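Local coordinates for protein Non-atp dependent l-selective hydantoinase (Arthrobacter aurescens, PDB 1GKR) that hydrolyses 5-substituted hydantoins as a zinc-dependent cyclic amidase, cleaving aryl derivatives more readily than alkyl ones, with a stereoselectivity that depends on the substrate, at residues I63-M66 and D67-R71; E134-K137 and M138-G142. All blocks are in the same frame, centred on the assembly; numbering follows the deposited sequence.

Following the chain from the N terminus, strand 51-62 delivers the zinc ligands His60 and His62, and contact 1 folds up the loop directly after it with two overlapping turns. Helix 75-85, strand 87-92, helix 103-116 and strand 120-123 come next, before contact 2 closes the last turns of helix 132-140. The two are local contacts in series, neither nested nor crossed. The centres of contact 1 and contact 2 lie about 23 Å apart; the nearest atoms of contact 1 and contact 2 are about 12 Å apart. Helix 103-116 meets both: Arg116 at its far end pairs with Asp65 of contact 1, and Leu103 at its start gives its backbone N to Glu134 of contact 2.

Contact 1. Residues I63-M66 and D67-R71; sequences IIDM and DLKNR
Lys69 CB stands over one face of the Asp65 carboxylate, 3.9 Å from Asp65 CG, and Met66 N reaches OD2 from the same side, 42° out of the carboxylate plane; the edge of the Arg71 guanidinium meets Leu68 CD2 in plane. All belong to the loop that follows strand 51-62 of the metal-dependent hydrolase TIM barrel, just beyond zinc ligands His60 and His62. Two overlapping beta turns shape it, type II'-like then type I: Leu68 N bonds to Asp65 O at 3.2 Å and Lys69 N to Met66 O at 2.9 Å. The Lys69 chain bends at chi3 (74°), which brings NZ back beside the carboxylate in a long salt bridge, 4.0 Å from Asp65 OD2. Arg116 forms a second salt bridge with OD2, while Phe75 N bonds to OD1. An alanine in place of Asp65 would remove this shared acceptor and is likely to leave Met66 N and Phe75 N without their partner and the charges of Lys69 and Arg116 without their common counter-ion. The side chain of Ile64, about 8 Å from a zinc ion, puts its CG2 4.3 Å from Leu68 CD1.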
ATOM      1  N   ILE A  63      34.797  20.083  -1.809  1.00 15.58           N
ATOM      2  CA  ILE A  63      35.966  20.792  -2.290  1.00 18.73           C
ATOM      3  C   ILE A  63      37.148  20.059  -1.657  1.00 19.43           C
ATOM      4  O   ILE A  63      38.231  20.019  -2.223  1.00 19.33           O
ATOM      5  CB  ILE A  63      35.958  22.267  -1.862  1.00 19.91           C
ATOM      6  CG1 ILE A  63      34.881  23.019  -2.646  1.00 16.84           C
ATOM      7  CG2 ILE A  63      37.335  22.888  -2.100  1.00 18.46           C
ATOM      8  CD1 ILE A  63      34.693  24.455  -2.212  1.00 13.63           C
ATOM      9  N   ILE A  64      36.896  19.459  -0.492  1.00 20.71           N
ATOM     10  CA  ILE A  64      37.873  18.671   0.263  1.00 20.99           C
ATOM     11  C   ILE A  64      38.918  19.516   0.962  1.00 21.57           C
ATOM     12  O   ILE A  64      38.891  19.633   2.187  1.00 22.55           O
ATOM     13  CB  ILE A  64      38.621  17.672  -0.627  1.00 22.29           C
ATOM     14  CG1 ILE A  64      37.636  16.859  -1.476  1.00 20.67           C
ATOM     15  CG2 ILE A  64      39.473  16.760   0.258  1.00 21.30           C
ATOM     16  CD1 ILE A  64      37.035  15.673  -0.766  1.00 22.65           C
ATOM     17  N   ASP A  65      39.842  20.075   0.172  1.00 21.76           N
ATOM     18  CA  ASP A  65      40.920  20.944   0.649  1.00 20.68           C
ATOM     19  C   ASP A  65      41.752  20.296   1.759  1.00 21.58           C
ATOM     20  O   ASP A  65      42.006  19.089   1.741  1.00 21.09           O
ATOM     21  CB  ASP A  65      40.331  22.270   1.153  1.00 22.99           C
ATOM     22  CG  ASP A  65      41.327  23.439   1.092  1.00 26.12           C
ATOM     23  OD1 ASP A  65      41.552  23.981  -0.015  1.00 27.03           O
ATOM     24  OD2 ASP A  65      41.874  23.821   2.154  1.00 24.01           O
ATOM     25  N   MET A  66      42.176  21.112   2.720  1.00 22.06           N
ATOM     26  CA  MET A  66      42.990  20.654   3.842  1.00 22.19           C
ATOM     27  C   MET A  66      44.277  19.973   3.375  1.00 22.62           C
ATOM     28  O   MET A  66      44.847  20.371   2.358  1.00 21.82           O
ATOM     29  CB  MET A  66      42.170  19.731   4.739  1.00 21.31           C
ATOM     30  CG  MET A  66      40.877  20.382   5.209  1.00 22.49           C
ATOM     31  SD  MET A  66      41.125  22.042   5.928  1.00 27.32           S
ATOM     32  CE  MET A  66      41.288  21.611   7.681  1.00 26.24           C
ATOM     33  N   ASP A  67      44.737  18.955   4.093  1.00 22.83           N
ATOM     34  CA  ASP A  67      45.986  18.286   3.719  1.00 25.97           C
ATOM     35  C   ASP A  67      46.017  17.702   2.313  1.00 26.61           C
ATOM     36  O   ASP A  67      47.079  17.353   1.798  1.00 29.31           O
ATOM     37  CB  ASP A  67      46.341  17.183   4.730  1.00 25.66           C
ATOM     38  CG  ASP A  67      46.709  17.736   6.099  1.00 27.13           C
ATOM     39  OD1 ASP A  67      46.770  18.983   6.255  1.00 29.06           O
ATOM     40  OD2 ASP A  67      46.935  16.920   7.020  1.00 27.44           O
ATOM     41  N   LEU A  68      44.860  17.608   1.682  1.00 27.78           N
ATOM     42  CA  LEU A  68      44.795  17.053   0.342  1.00 27.86           C
ATOM     43  C   LEU A  68      44.477  18.119  -0.692  1.00 24.64           C
ATOM     44  O   LEU A  68      44.116  17.800  -1.825  1.00 25.35           O
ATOM     45  CB  LEU A  68      43.711  15.972   0.294  1.00 31.76           C
ATOM     46  CG  LEU A  68      43.799  14.871   1.351  1.00 34.12           C
ATOM     47  CD1 LEU A  68      42.593  13.952   1.216  1.00 34.33           C
ATOM     48  CD2 LEU A  68      45.111  14.094   1.187  1.00 32.71           C
ATOM     49  N   LYS A  69      44.622  19.381  -0.319  1.00 20.91           N
ATOM     50  CA  LYS A  69      44.272  20.436  -1.244  1.00 23.61           C
ATOM     51  C   LYS A  69      44.953  20.393  -2.612  1.00 26.82           C
ATOM     52  O   LYS A  69      44.344  20.767  -3.606  1.00 28.62           O
ATOM     53  CB  LYS A  69      44.461  21.806  -0.590  1.00 20.05           C
ATOM     54  CG  LYS A  69      45.880  22.284  -0.468  1.00 22.05           C
ATOM     55  CD  LYS A  69      45.953  23.504   0.458  1.00 23.29           C
ATOM     56  CE  LYS A  69      45.778  23.090   1.914  1.00 24.14           C
ATOM     57  NZ  LYS A  69      45.763  24.252   2.846  1.00 32.11           N
ATOM     58  N   ASN A  70      46.188  19.920  -2.700  1.00 29.12           N
ATOM     59  CA  ASN A  70      46.826  19.896  -4.009  1.00 32.40           C
ATOM     60  C   ASN A  70      46.431  18.709  -4.863  1.00 32.28           C
ATOM     61  O   ASN A  70      46.879  18.580  -5.998  1.00 33.66           O
ATOM     62  CB  ASN A  70      48.342  19.942  -3.865  1.00 37.82           C
ATOM     63  CG  ASN A  70      48.820  21.271  -3.347  1.00 42.84           C
ATOM     64  OD1 ASN A  70      48.526  22.321  -3.937  1.00 44.60           O
ATOM     65  ND2 ASN A  70      49.553  21.247  -2.232  1.00 44.15           N
ATOM     66  N   ARG A  71      45.566  17.857  -4.336  1.00 31.82           N
ATOM     67  CA  ARG A  71      45.157  16.682  -5.074  1.00 32.75           C
ATOM     68  C   ARG A  71      43.675  16.660  -5.484  1.00 31.88           C
ATOM     69  O   ARG A  71      43.330  16.141  -6.554  1.00 29.40           O
ATOM     70  CB  ARG A  71      45.498  15.452  -4.233  1.00 39.85           C
ATOM     71  CG  ARG A  71      45.319  14.104  -4.923  1.00 51.20           C
ATOM     72  CD  ARG A  71      46.184  13.020  -4.252  1.00 58.98           C
ATOM     73  NE  ARG A  71      47.557  13.488  -4.046  1.00 65.81           N
ATOM     74  CZ  ARG A  71      48.010  14.030  -2.915  1.00 69.26           C
ATOM     75  NH1 ARG A  71      47.210  14.173  -1.859  1.00 69.09           N
ATOM     76  NH2 ARG A  71      49.261  14.463  -2.845  1.00 70.63           N
TER

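Contact 2. Residues E134-K137 and M138-G142; sequences EIRK and MHDAG
Arg136 meets Asp140 one helical turn on because its chain bends at chi2 (-71°) to run toward the C-terminal end, while Asp140 CG, anti to its own carbonyl carbon, turns back to it. The resulting i to i+4 salt bridge is carried by one nitrogen: Arg136 NH1 lies 3.0 Å from Asp140 OD1, which sits at the guanidinium edge, and makes a weak 3.3 Å hydrogen bond to OD2. With the two planes 42° apart, this is not the flat, two-nitrogen pairing of arginine and carboxylate. His139 presents its ring edge to the same nitrogen, CD2 lying 4.3 Å from Arg136 NH1.

On another side of the helix, Lys137 gives NZ to Glu134 OE2 at 3.0 Å, on the syn side of the carboxylate. The other oxygen, OE1, accepts Leu103 N, so both oxygens of Glu134 have partners and its rotation is probably fixed. Met138 CE lies 4.0 Å from Glu134 CB.

Backbone bonds identify the regular alpha helix: Met138 N to Glu134 O and His139 N to Ile135 O are both 2.9 Å. It ends in a Schellman motif, where Gly142 adopts a positive phi (112°) and its N bonds back to His139 O at 3.0 Å; a CB here would collide with the carbonyl oxygen of Ala141, which accounts for a glycine at this position.

Away from the zinc site, helix 132-140 touches two others. Ile135, Arg136 and His139 touch helix 163-176 at Ile173, Glu172 and Cys176, whereas Met138 and Ala141 pack on Phe106 of helix 103-116, which follows strand 87-92 and leads into strand 120-123.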
ATOM      1  N   GLU A 134      31.565  13.484  19.726  1.00 24.12           N
ATOM      2  CA  GLU A 134      32.042  14.679  19.034  1.00 24.92           C
ATOM      3  C   GLU A 134      30.892  15.403  18.334  1.00 25.35           C
ATOM      4  O   GLU A 134      30.955  16.615  18.096  1.00 26.13           O
ATOM      5  CB  GLU A 134      33.103  14.319  17.989  1.00 26.15           C
ATOM      6  CG  GLU A 134      34.418  13.854  18.560  1.00 27.66           C
ATOM      7  CD  GLU A 134      35.036  14.865  19.509  1.00 30.46           C
ATOM      8  OE1 GLU A 134      35.252  16.037  19.109  1.00 32.09           O
ATOM      9  OE2 GLU A 134      35.312  14.480  20.660  1.00 30.00           O
ATOM     10  N   ILE A 135      29.846  14.655  17.996  1.00 23.57           N
ATOM     11  CA  ILE A 135      28.695  15.220  17.306  1.00 22.59           C
ATOM     12  C   ILE A 135      28.066  16.378  18.058  1.00 24.72           C
ATOM     13  O   ILE A 135      27.816  17.434  17.483  1.00 26.40           O
ATOM     14  CB  ILE A 135      27.641  14.142  17.042  1.00 20.12           C
ATOM     15  CG1 ILE A 135      28.144  13.233  15.917  1.00 17.66           C
ATOM     16  CG2 ILE A 135      26.300  14.786  16.683  1.00 17.10           C
ATOM     17  CD1 ILE A 135      27.338  11.998  15.711  1.00 16.58           C
ATOM     18  N   ARG A 136      27.810  16.178  19.342  1.00 25.37           N
ATOM     19  CA  ARG A 136      27.228  17.220  20.171  1.00 27.02           C
ATOM     20  C   ARG A 136      28.132  18.452  20.137  1.00 25.92           C
ATOM     21  O   ARG A 136      27.660  19.586  20.067  1.00 23.23           O
ATOM     22  CB  ARG A 136      27.116  16.704  21.597  1.00 34.50           C
ATOM     23  CG  ARG A 136      25.745  16.795  22.190  1.00 42.76           C
ATOM     24  CD  ARG A 136      25.389  18.225  22.476  1.00 50.73           C
ATOM     25  NE  ARG A 136      23.997  18.318  22.892  1.00 61.54           N
ATOM     26  CZ  ARG A 136      23.322  19.456  23.010  1.00 65.27           C
ATOM     27  NH1 ARG A 136      23.914  20.621  22.745  1.00 64.05           N
ATOM     28  NH2 ARG A 136      22.045  19.423  23.377  1.00 68.60           N
ATOM     29  N   LYS A 137      29.442  18.211  20.178  1.00 26.17           N
ATOM     30  CA  LYS A 137      30.439  19.280  20.174  1.00 27.32           C
ATOM     31  C   LYS A 137      30.423  20.122  18.904  1.00 28.08           C
ATOM     32  O   LYS A 137      30.463  21.361  18.962  1.00 26.15           O
ATOM     33  CB  LYS A 137      31.846  18.702  20.340  1.00 30.55           C
ATOM     34  CG  LYS A 137      32.115  17.935  21.631  1.00 32.86           C
ATOM     35  CD  LYS A 137      33.597  17.574  21.704  1.00 35.53           C
ATOM     36  CE  LYS A 137      33.916  16.653  22.872  1.00 37.07           C
ATOM     37  NZ  LYS A 137      35.388  16.413  22.987  1.00 39.24           N
ATOM     38  N   MET A 138      30.398  19.444  17.756  1.00 27.23           N
ATOM     39  CA  MET A 138      30.387  20.143  16.478  1.00 26.27           C
ATOM     40  C   MET A 138      29.069  20.895  16.297  1.00 26.46           C
ATOM     41  O   MET A 138      29.045  22.008  15.755  1.00 24.35           O
ATOM     42  CB  MET A 138      30.637  19.158  15.327  1.00 21.62           C
ATOM     43  CG  MET A 138      32.051  18.638  15.313  1.00 16.59           C
ATOM     44  SD  MET A 138      32.491  17.587  13.927  1.00 17.80           S
ATOM     45  CE  MET A 138      32.046  15.970  14.551  1.00 10.84           C
ATOM     46  N   HIS A 139      27.979  20.290  16.767  1.00 26.09           N
ATOM     47  CA  HIS A 139      26.668  20.918  16.692  1.00 26.49           C
ATOM     48  C   HIS A 139      26.745  22.273  17.386  1.00 26.64           C
ATOM     49  O   HIS A 139      26.343  23.299  16.815  1.00 25.22           O
ATOM     50  CB  HIS A 139      25.616  20.064  17.399  1.00 26.05           C
ATOM     51  CG  HIS A 139      24.270  20.714  17.475  1.00 27.29           C
ATOM     52  ND1 HIS A 139      23.487  20.936  16.365  1.00 27.73           N
ATOM     53  CD2 HIS A 139      23.587  21.231  18.525  1.00 27.51           C
ATOM     54  CE1 HIS A 139      22.381  21.562  16.726  1.00 28.18           C
ATOM     55  NE2 HIS A 139      22.418  21.755  18.031  1.00 25.75           N
ATOM     56  N   ASP A 140      27.267  22.263  18.616  1.00 26.18           N
ATOM     57  CA  ASP A 140      27.410  23.481  19.407  1.00 26.45           C
ATOM     58  C   ASP A 140      28.386  24.479  18.793  1.00 25.41           C
ATOM     59  O   ASP A 140      28.308  25.675  19.066  1.00 26.32           O
ATOM     60  CB  ASP A 140      27.842  23.153  20.839  1.00 28.02           C
ATOM     61  CG  ASP A 140      26.749  22.449  21.642  1.00 31.89           C
ATOM     62  OD1 ASP A 140      25.551  22.770  21.458  1.00 31.69           O
ATOM     63  OD2 ASP A 140      27.089  21.582  22.479  1.00 34.61           O
ATOM     64  N   ALA A 141      29.300  23.999  17.956  1.00 24.39           N
ATOM     65  CA  ALA A 141      30.251  24.902  17.321  1.00 22.15           C
ATOM     66  C   ALA A 141      29.692  25.459  16.018  1.00 23.01           C
ATOM     67  O   ALA A 141      30.379  26.210  15.324  1.00 24.00           O
ATOM     68  CB  ALA A 141      31.564  24.194  17.063  1.00 20.52           C
ATOM     69  N   GLY A 142      28.463  25.081  15.670  1.00 20.71           N
ATOM     70  CA  GLY A 142      27.875  25.615  14.456  1.00 20.29           C
ATOM     71  C   GLY A 142      27.620  24.709  13.265  1.00 20.37           C
ATOM     72  O   GLY A 142      27.128  25.177  12.235  1.00 20.95           O
TER